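Local coordinates for protein uronate isomerase (Caulobacter crescentus, PDB 2Q01) that interconverts D-glucuronate and D-fructuronate, and likewise D-galacturonate and D-tagaturonate, as a uronate isomerase of the metallo-dependent hydrolase superfamily, at residues A53-Q56 with D60-L63; E98-F103 with D139-R144. One frame throughout, in Å; residues are numbered along the deposited sequence.

Interaction 1 (A53-Q56 with D60-L63)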
ATOM      1  N   ALA B  53     -17.794 -31.432 -27.135  1.00 52.58           N
ATOM      2  CA  ALA B  53     -16.709 -32.368 -27.377  1.00 50.33           C
ATOM      3  C   ALA B  53     -15.896 -32.534 -26.097  1.00 51.75           C
ATOM      4  O   ALA B  53     -15.724 -31.567 -25.357  1.00 58.65           O
ATOM      5  CB  ALA B  53     -15.830 -31.857 -28.509  1.00 56.85           C
ATOM      6  N   PRO B  54     -15.396 -33.755 -25.825  1.00 54.74           N
ATOM      7  CA  PRO B  54     -14.583 -33.965 -24.624  1.00 53.57           C
ATOM      8  C   PRO B  54     -13.208 -33.306 -24.711  1.00 54.18           C
ATOM      9  O   PRO B  54     -12.677 -33.117 -25.805  1.00 60.24           O
ATOM     10  CB  PRO B  54     -14.409 -35.490 -24.573  1.00 51.80           C
ATOM     11  CG  PRO B  54     -15.386 -36.048 -25.552  1.00 49.89           C
ATOM     12  CD  PRO B  54     -15.560 -35.002 -26.591  1.00 52.22           C
ATOM     13  N   PHE B  55     -12.649 -32.955 -23.557  1.00 55.53           N
ATOM     14  CA  PHE B  55     -11.251 -32.539 -23.462  1.00 61.12           C
ATOM     15  C   PHE B  55     -10.353 -33.771 -23.621  1.00 64.90           C
ATOM     16  O   PHE B  55     -10.805 -34.908 -23.421  1.00 66.90           O
ATOM     17  CB  PHE B  55     -10.982 -31.834 -22.129  1.00 59.94           C
ATOM     18  CG  PHE B  55     -11.910 -30.676 -21.849  1.00 61.54           C
ATOM     19  CD1 PHE B  55     -11.699 -29.432 -22.441  1.00 71.48           C
ATOM     20  CD2 PHE B  55     -12.992 -30.828 -20.982  1.00 59.83           C
ATOM     21  CE1 PHE B  55     -12.555 -28.355 -22.178  1.00 67.89           C
ATOM     22  CE2 PHE B  55     -13.856 -29.759 -20.714  1.00 56.35           C
ATOM     23  CZ  PHE B  55     -13.635 -28.522 -21.313  1.00 59.37           C
ATOM     24  N   GLN B  56      -9.091 -33.560 -23.982  1.00 63.18           N
ATOM     25  CA  GLN B  56      -8.226 -34.692 -24.330  1.00 68.97           C
ATOM     26  C   GLN B  56      -7.181 -35.107 -23.283  1.00 65.86           C
ATOM     27  O   GLN B  56      -7.088 -36.287 -22.945  1.00 67.51           O
ATOM     28  CB  GLN B  56      -7.586 -34.501 -25.715  1.00 68.62           C
ATOM     29  CG  GLN B  56      -7.053 -33.104 -26.000  1.00 83.36           C
ATOM     30  CD  GLN B  56      -6.277 -33.033 -27.302  1.00 92.67           C
ATOM     31  OE1 GLN B  56      -6.743 -32.455 -28.285  1.00100.07           O
ATOM     32  NE2 GLN B  56      -5.089 -33.627 -27.318  1.00 82.78           N
ATOM     33  N   ASP B  60      -3.484 -30.610 -21.777  1.00 62.37           N
ATOM     34  CA  ASP B  60      -4.302 -29.707 -22.591  1.00 64.88           C
ATOM     35  C   ASP B  60      -5.405 -28.972 -21.834  1.00 61.76           C
ATOM     36  O   ASP B  60      -5.871 -27.927 -22.281  1.00 64.52           O
ATOM     37  CB  ASP B  60      -4.894 -30.446 -23.792  1.00 65.80           C
ATOM     38  CG  ASP B  60      -4.114 -30.194 -25.064  1.00 87.89           C
ATOM     39  OD1 ASP B  60      -4.718 -29.677 -26.029  1.00 97.85           O
ATOM     40  OD2 ASP B  60      -2.897 -30.491 -25.093  1.00 98.23           O
ATOM     41  N   LEU B  61      -5.809 -29.515 -20.691  1.00 62.93           N
ATOM     42  CA  LEU B  61      -6.889 -28.937 -19.904  1.00 62.32           C
ATOM     43  C   LEU B  61      -6.367 -28.061 -18.764  1.00 63.53           C
ATOM     44  O   LEU B  61      -6.907 -26.978 -18.502  1.00 61.73           O
ATOM     45  CB  LEU B  61      -7.795 -30.053 -19.365  1.00 61.63           C
ATOM     46  CG  LEU B  61      -8.963 -29.712 -18.436  1.00 65.35           C
ATOM     47  CD1 LEU B  61     -10.087 -29.020 -19.182  1.00 65.92           C
ATOM     48  CD2 LEU B  61      -9.467 -30.962 -17.756  1.00 60.49           C
ATOM     49  N   LEU B  62      -5.316 -28.528 -18.095  1.00 60.28           N
ATOM     50  CA  LEU B  62      -4.842 -27.879 -16.875  1.00 58.63           C
ATOM     51  C   LEU B  62      -3.544 -27.100 -17.056  1.00 56.69           C
ATOM     52  O   LEU B  62      -3.404 -26.003 -16.523  1.00 56.64           O
ATOM     53  CB  LEU B  62      -4.686 -28.902 -15.739  1.00 55.68           C
ATOM     54  CG  LEU B  62      -5.941 -29.641 -15.258  1.00 56.56           C
ATOM     55  CD1 LEU B  62      -5.560 -30.947 -14.586  1.00 47.45           C
ATOM     56  CD2 LEU B  62      -6.784 -28.776 -14.323  1.00 55.54           C
ATOM     57  N   LEU B  63      -2.608 -27.669 -17.811  1.00 58.78           N
ATOM     58  CA  LEU B  63      -1.247 -27.141 -17.890  1.00 59.43           C
ATOM     59  C   LEU B  63      -1.012 -26.139 -19.029  1.00 63.71           C
ATOM     60  O   LEU B  63      -0.561 -25.018 -18.782  1.00 62.46           O
ATOM     61  CB  LEU B  63      -0.238 -28.295 -17.953  1.00 54.55           C
ATOM     62  CG  LEU B  63       1.252 -27.995 -18.145  1.00 57.66           C
ATOM     63  CD1 LEU B  63       1.834 -27.094 -17.047  1.00 58.51           C
ATOM     64  CD2 LEU B  63       2.016 -29.306 -18.220  1.00 67.46           C
TER
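Leu61 sets one methyl, CD1, squarely on a face of the Phe55 ring. It stands 3.6 Å from the ring centroid and only 13° off the ring normal, a CH-pi contact in which CD1 lies within 4.2 Å of all six ring carbons. The two side chains cross at about a right angle. CG of Leu61 is anti to the backbone N (chi1 176°), which carries the isobutyl group out from its helix toward the loop. Next to this pair, the amide of Gln56 lies stacked on the carboxylate of Asp60, their planes 12° apart; Gln56 CD is 3.9 Å from Asp60 OD1, and no hydrogen bond joins the pair. An alanine in place of Phe55 would remove the ring and probably leave Leu61 CD1 without the aromatic face it rests on, opening a gap beside the leucine. Loop 53-56, which follows helix 47-51, runs almost directly into the short helix 58-63 and packs on it. Trp48 of helix 47-51 meets the Phe55 ring edge-to-face, and Leu149 of helix 138-149 touches both Phe55 and Leu61, tying loop and helix to that longer helix.

Interaction 2 (E98-F103 with D139-R144)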
ATOM      1  N   GLU B  98       5.069 -36.212 -20.935  1.00 53.31           N
ATOM      2  CA  GLU B  98       6.334 -35.612 -20.512  1.00 58.49           C
ATOM      3  C   GLU B  98       6.174 -34.163 -20.062  1.00 56.24           C
ATOM      4  O   GLU B  98       6.864 -33.720 -19.144  1.00 60.42           O
ATOM      5  CB  GLU B  98       7.403 -35.722 -21.607  1.00 64.49           C
ATOM      6  CG  GLU B  98       8.083 -37.094 -21.699  1.00 82.74           C
ATOM      7  CD  GLU B  98       8.822 -37.504 -20.421  1.00 92.82           C
ATOM      8  OE1 GLU B  98       8.797 -38.707 -20.090  1.00 91.22           O
ATOM      9  OE2 GLU B  98       9.427 -36.638 -19.750  1.00 89.25           O
ATOM     10  N   ALA B  99       5.269 -33.433 -20.713  1.00 48.59           N
ATOM     11  CA  ALA B  99       4.914 -32.076 -20.297  1.00 48.31           C
ATOM     12  C   ALA B  99       4.351 -32.072 -18.877  1.00 45.41           C
ATOM     13  O   ALA B  99       4.762 -31.262 -18.042  1.00 47.59           O
ATOM     14  CB  ALA B  99       3.922 -31.455 -21.279  1.00 42.12           C
ATOM     15  N   TRP B 100       3.430 -33.003 -18.617  1.00 41.57           N
ATOM     16  CA  TRP B 100       2.844 -33.214 -17.298  1.00 36.49           C
ATOM     17  C   TRP B 100       3.876 -33.647 -16.256  1.00 41.03           C
ATOM     18  O   TRP B 100       3.787 -33.249 -15.097  1.00 43.44           O
ATOM     19  CB  TRP B 100       1.719 -34.246 -17.370  1.00 40.44           C
ATOM     20  CG  TRP B 100       1.005 -34.412 -16.067  1.00 44.97           C
ATOM     21  CD1 TRP B 100       1.215 -35.386 -15.131  1.00 42.96           C
ATOM     22  CD2 TRP B 100      -0.011 -33.557 -15.537  1.00 58.74           C
ATOM     23  NE1 TRP B 100       0.386 -35.192 -14.052  1.00 47.74           N
ATOM     24  CE2 TRP B 100      -0.379 -34.078 -14.278  1.00 49.78           C
ATOM     25  CE3 TRP B 100      -0.652 -32.401 -16.007  1.00 58.93           C
ATOM     26  CZ2 TRP B 100      -1.359 -33.482 -13.481  1.00 48.18           C
ATOM     27  CZ3 TRP B 100      -1.629 -31.812 -15.213  1.00 53.71           C
ATOM     28  CH2 TRP B 100      -1.972 -32.355 -13.965  1.00 51.76           C
ATOM     29  N   ARG B 101       4.842 -34.458 -16.679  1.00 46.84           N
ATOM     30  CA  ARG B 101       5.934 -34.915 -15.821  1.00 52.58           C
ATOM     31  C   ARG B 101       6.793 -33.758 -15.299  1.00 53.07           C
ATOM     32  O   ARG B 101       7.211 -33.774 -14.140  1.00 57.47           O
ATOM     33  CB  ARG B 101       6.819 -35.898 -16.590  1.00 64.16           C
ATOM     34  CG  ARG B 101       7.456 -36.994 -15.753  1.00 71.05           C
ATOM     35  CD  ARG B 101       6.554 -38.219 -15.697  1.00 92.99           C
ATOM     36  NE  ARG B 101       6.253 -38.743 -17.028  1.00 96.03           N
ATOM     37  CZ  ARG B 101       6.960 -39.684 -17.646  1.00 92.85           C
ATOM     38  NH1 ARG B 101       8.024 -40.220 -17.063  1.00 94.42           N
ATOM     39  NH2 ARG B 101       6.602 -40.088 -18.857  1.00 92.57           N
ATOM     40  N   VAL B 102       7.052 -32.769 -16.161  1.00 54.14           N
ATOM     41  CA  VAL B 102       7.856 -31.591 -15.807  1.00 46.73           C
ATOM     42  C   VAL B 102       7.104 -30.710 -14.811  1.00 45.42           C
ATOM     43  O   VAL B 102       7.686 -30.231 -13.837  1.00 46.71           O
ATOM     44  CB  VAL B 102       8.276 -30.774 -17.065  1.00 54.26           C
ATOM     45  CG1 VAL B 102       9.028 -29.502 -16.678  1.00 46.61           C
ATOM     46  CG2 VAL B 102       9.144 -31.615 -17.983  1.00 56.80           C
ATOM     47  N   PHE B 103       5.808 -30.519 -15.056  1.00 44.13           N
ATOM     48  CA  PHE B 103       4.944 -29.771 -14.147  1.00 44.60           C
ATOM     49  C   PHE B 103       4.868 -30.420 -12.768  1.00 48.16           C
ATOM     50  O   PHE B 103       4.976 -29.734 -11.746  1.00 52.59           O
ATOM     51  CB  PHE B 103       3.537 -29.630 -14.727  1.00 40.37           C
ATOM     52  CG  PHE B 103       2.525 -29.129 -13.739  1.00 45.74           C
ATOM     53  CD1 PHE B 103       2.587 -27.823 -13.259  1.00 47.41           C
ATOM     54  CD2 PHE B 103       1.512 -29.963 -13.279  1.00 47.21           C
ATOM     55  CE1 PHE B 103       1.658 -27.359 -12.337  1.00 52.10           C
ATOM     56  CE2 PHE B 103       0.578 -29.504 -12.357  1.00 53.38           C
ATOM     57  CZ  PHE B 103       0.652 -28.201 -11.887  1.00 50.89           C
ATOM     58  N   ASP B 139       2.673 -39.955 -13.441  1.00 59.47           N
ATOM     59  CA  ASP B 139       2.061 -40.786 -14.476  1.00 62.50           C
ATOM     60  C   ASP B 139       0.685 -41.302 -14.071  1.00 61.41           C
ATOM     61  O   ASP B 139      -0.203 -41.435 -14.913  1.00 58.37           O
ATOM     62  CB  ASP B 139       2.990 -41.948 -14.847  1.00 66.56           C
ATOM     63  CG  ASP B 139       4.200 -41.493 -15.650  1.00 79.02           C
ATOM     64  OD1 ASP B 139       5.342 -41.682 -15.173  1.00 79.02           O
ATOM     65  OD2 ASP B 139       4.011 -40.939 -16.756  1.00 86.17           O
ATOM     66  N   ASP B 140       0.519 -41.576 -12.779  1.00 63.12           N
ATOM     67  CA  ASP B 140      -0.758 -42.023 -12.242  1.00 62.05           C
ATOM     68  C   ASP B 140      -1.806 -40.921 -12.366  1.00 58.30           C
ATOM     69  O   ASP B 140      -2.937 -41.192 -12.760  1.00 57.14           O
ATOM     70  CB  ASP B 140      -0.607 -42.479 -10.786  1.00 68.55           C
ATOM     71  CG  ASP B 140      -1.909 -43.005 -10.197  1.00 75.32           C
ATOM     72  OD1 ASP B 140      -2.520 -43.916 -10.797  1.00 78.62           O
ATOM     73  OD2 ASP B 140      -2.317 -42.504  -9.128  1.00 78.00           O
ATOM     74  N   TYR B 141      -1.414 -39.685 -12.046  1.00 62.66           N
ATOM     75  CA  TYR B 141      -2.270 -38.504 -12.220  1.00 55.59           C
ATOM     76  C   TYR B 141      -2.686 -38.291 -13.672  1.00 56.41           C
ATOM     77  O   TYR B 141      -3.859 -38.043 -13.946  1.00 53.03           O
ATOM     78  CB  TYR B 141      -1.563 -37.243 -11.729  1.00 52.24           C
ATOM     79  CG  TYR B 141      -1.984 -36.746 -10.367  1.00 52.62           C
ATOM     80  CD1 TYR B 141      -1.414 -37.264  -9.204  1.00 43.58           C
ATOM     81  CD2 TYR B 141      -2.929 -35.729 -10.240  1.00 42.61           C
ATOM     82  CE1 TYR B 141      -1.788 -36.796  -7.947  1.00 43.88           C
ATOM     83  CE2 TYR B 141      -3.308 -35.255  -8.987  1.00 41.68           C
ATOM     84  CZ  TYR B 141      -2.734 -35.793  -7.845  1.00 47.48           C
ATOM     85  OH  TYR B 141      -3.104 -35.325  -6.604  1.00 52.04           O
ATOM     86  N   PHE B 142      -1.722 -38.400 -14.590  1.00 56.75           N
ATOM     87  CA  PHE B 142      -1.956 -38.108 -16.005  1.00 56.55           C
ATOM     88  C   PHE B 142      -3.052 -38.972 -16.606  1.00 56.86           C
ATOM     89  O   PHE B 142      -4.079 -38.450 -17.041  1.00 56.71           O
ATOM     90  CB  PHE B 142      -0.669 -38.233 -16.836  1.00 54.02           C
ATOM     91  CG  PHE B 142      -0.839 -37.812 -18.274  1.00 51.10           C
ATOM     92  CD1 PHE B 142      -1.027 -38.759 -19.277  1.00 54.63           C
ATOM     93  CD2 PHE B 142      -0.831 -36.465 -18.623  1.00 42.20           C
ATOM     94  CE1 PHE B 142      -1.200 -38.368 -20.606  1.00 50.00           C
ATOM     95  CE2 PHE B 142      -0.995 -36.067 -19.946  1.00 44.54           C
ATOM     96  CZ  PHE B 142      -1.184 -37.020 -20.938  1.00 41.12           C
ATOM     97  N   ASP B 143      -2.839 -40.286 -16.607  1.00 62.65           N
ATOM     98  CA  ASP B 143      -3.765 -41.197 -17.278  1.00 64.68           C
ATOM     99  C   ASP B 143      -5.089 -41.421 -16.543  1.00 60.34           C
ATOM    100  O   ASP B 143      -6.066 -41.830 -17.165  1.00 54.29           O
ATOM    101  CB  ASP B 143      -3.089 -42.521 -17.681  1.00 71.52           C
ATOM    102  CG  ASP B 143      -2.220 -43.105 -16.583  1.00 84.43           C
ATOM    103  OD1 ASP B 143      -1.098 -43.550 -16.898  1.00 77.30           O
ATOM    104  OD2 ASP B 143      -2.648 -43.122 -15.409  1.00107.94           O
ATOM    105  N   ARG B 144      -5.130 -41.138 -15.240  1.00 54.15           N
ATOM    106  CA  ARG B 144      -6.400 -41.175 -14.505  1.00 58.64           C
ATOM    107  C   ARG B 144      -7.289 -39.963 -14.794  1.00 59.19           C
ATOM    108  O   ARG B 144      -8.513 -40.083 -14.789  1.00 58.53           O
ATOM    109  CB  ARG B 144      -6.195 -41.346 -12.999  1.00 56.43           C
ATOM    110  CG  ARG B 144      -5.948 -42.786 -12.578  1.00 73.48           C
ATOM    111  CD  ARG B 144      -6.728 -43.133 -11.321  1.00 84.87           C
ATOM    112  NE  ARG B 144      -6.101 -42.625 -10.102  1.00 85.18           N
ATOM    113  CZ  ARG B 144      -6.764 -42.295  -8.996  1.00 89.73           C
ATOM    114  NH1 ARG B 144      -6.103 -41.847  -7.935  1.00 85.24           N
ATOM    115  NH2 ARG B 144      -8.088 -42.397  -8.946  1.00 78.10           N
TER
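Trp100 packs against Phe142 and Tyr141 in the apolar part of this contact. Its CB is 3.6 Å from Phe142 CD2, while CA of Phe142 lies over one face of the indole, toward the rim. The Phe142 ring and the indole's five-membered ring meet obliquely, planes at 53° and centroids 5.6 Å apart. CG of Trp100 is anti to its backbone N (chi1 -175°), and this carries the indole across to the facing helix. Its NE1 comes 3.7 Å from Tyr141 CB; the phenol leads away, and its OH bonds to Glu131 O. Phe103 CD2 lies over the other indole face, also toward the rim. Helices 96-105 and 138-149 thus pack obliquely through aromatic side chains, about 28 Å (contact centre to chain centre) out in this TIM-barrel-clan protein; the segment axes approach to 9.8 Å, their N-to-C directions 132° apart, and Thr59 of helix 58-63 touches both Trp100 and Phe142. At the polar margin, Arg101 joins Glu98 and Asp139 in a salt-bridge network. The guanidinium lies between the two acids: Asp139 OD2 stands over one face, 3.2 Å from Arg101 NE, and the Glu98 carboxylate over the opposite one, with OE1 2.9 Å from Arg101 NH2. No N-H of Arg101 points at either oxygen, so these links rest on charge. Arg97 NE also forms a salt bridge with Asp139 OD2.

How the interactions relate
Interaction 1 joins a loop to the short helix that follows it and is only partly buried, with stacked polar groups at its more exposed margin; interaction 2 joins two helices distant in sequence, and its aromatic part is buried beside a charged margin. Apolar contact is central to both, but ionic bonds cross only interaction 2. Their centres lie about 13 Å apart, and they touch directly: Leu63 CD2 packs 3.8 Å from Phe103 CB, and Leu62 CD1 meets Trp100 CH2. Helix 58-63 thus belongs to interaction 1 while also packing on helix 96-105, and helix 138-149 reaches both, through Leu149 at 53-56 with 60-63 and through Asp139, Tyr141 and Phe142 at the helix pair.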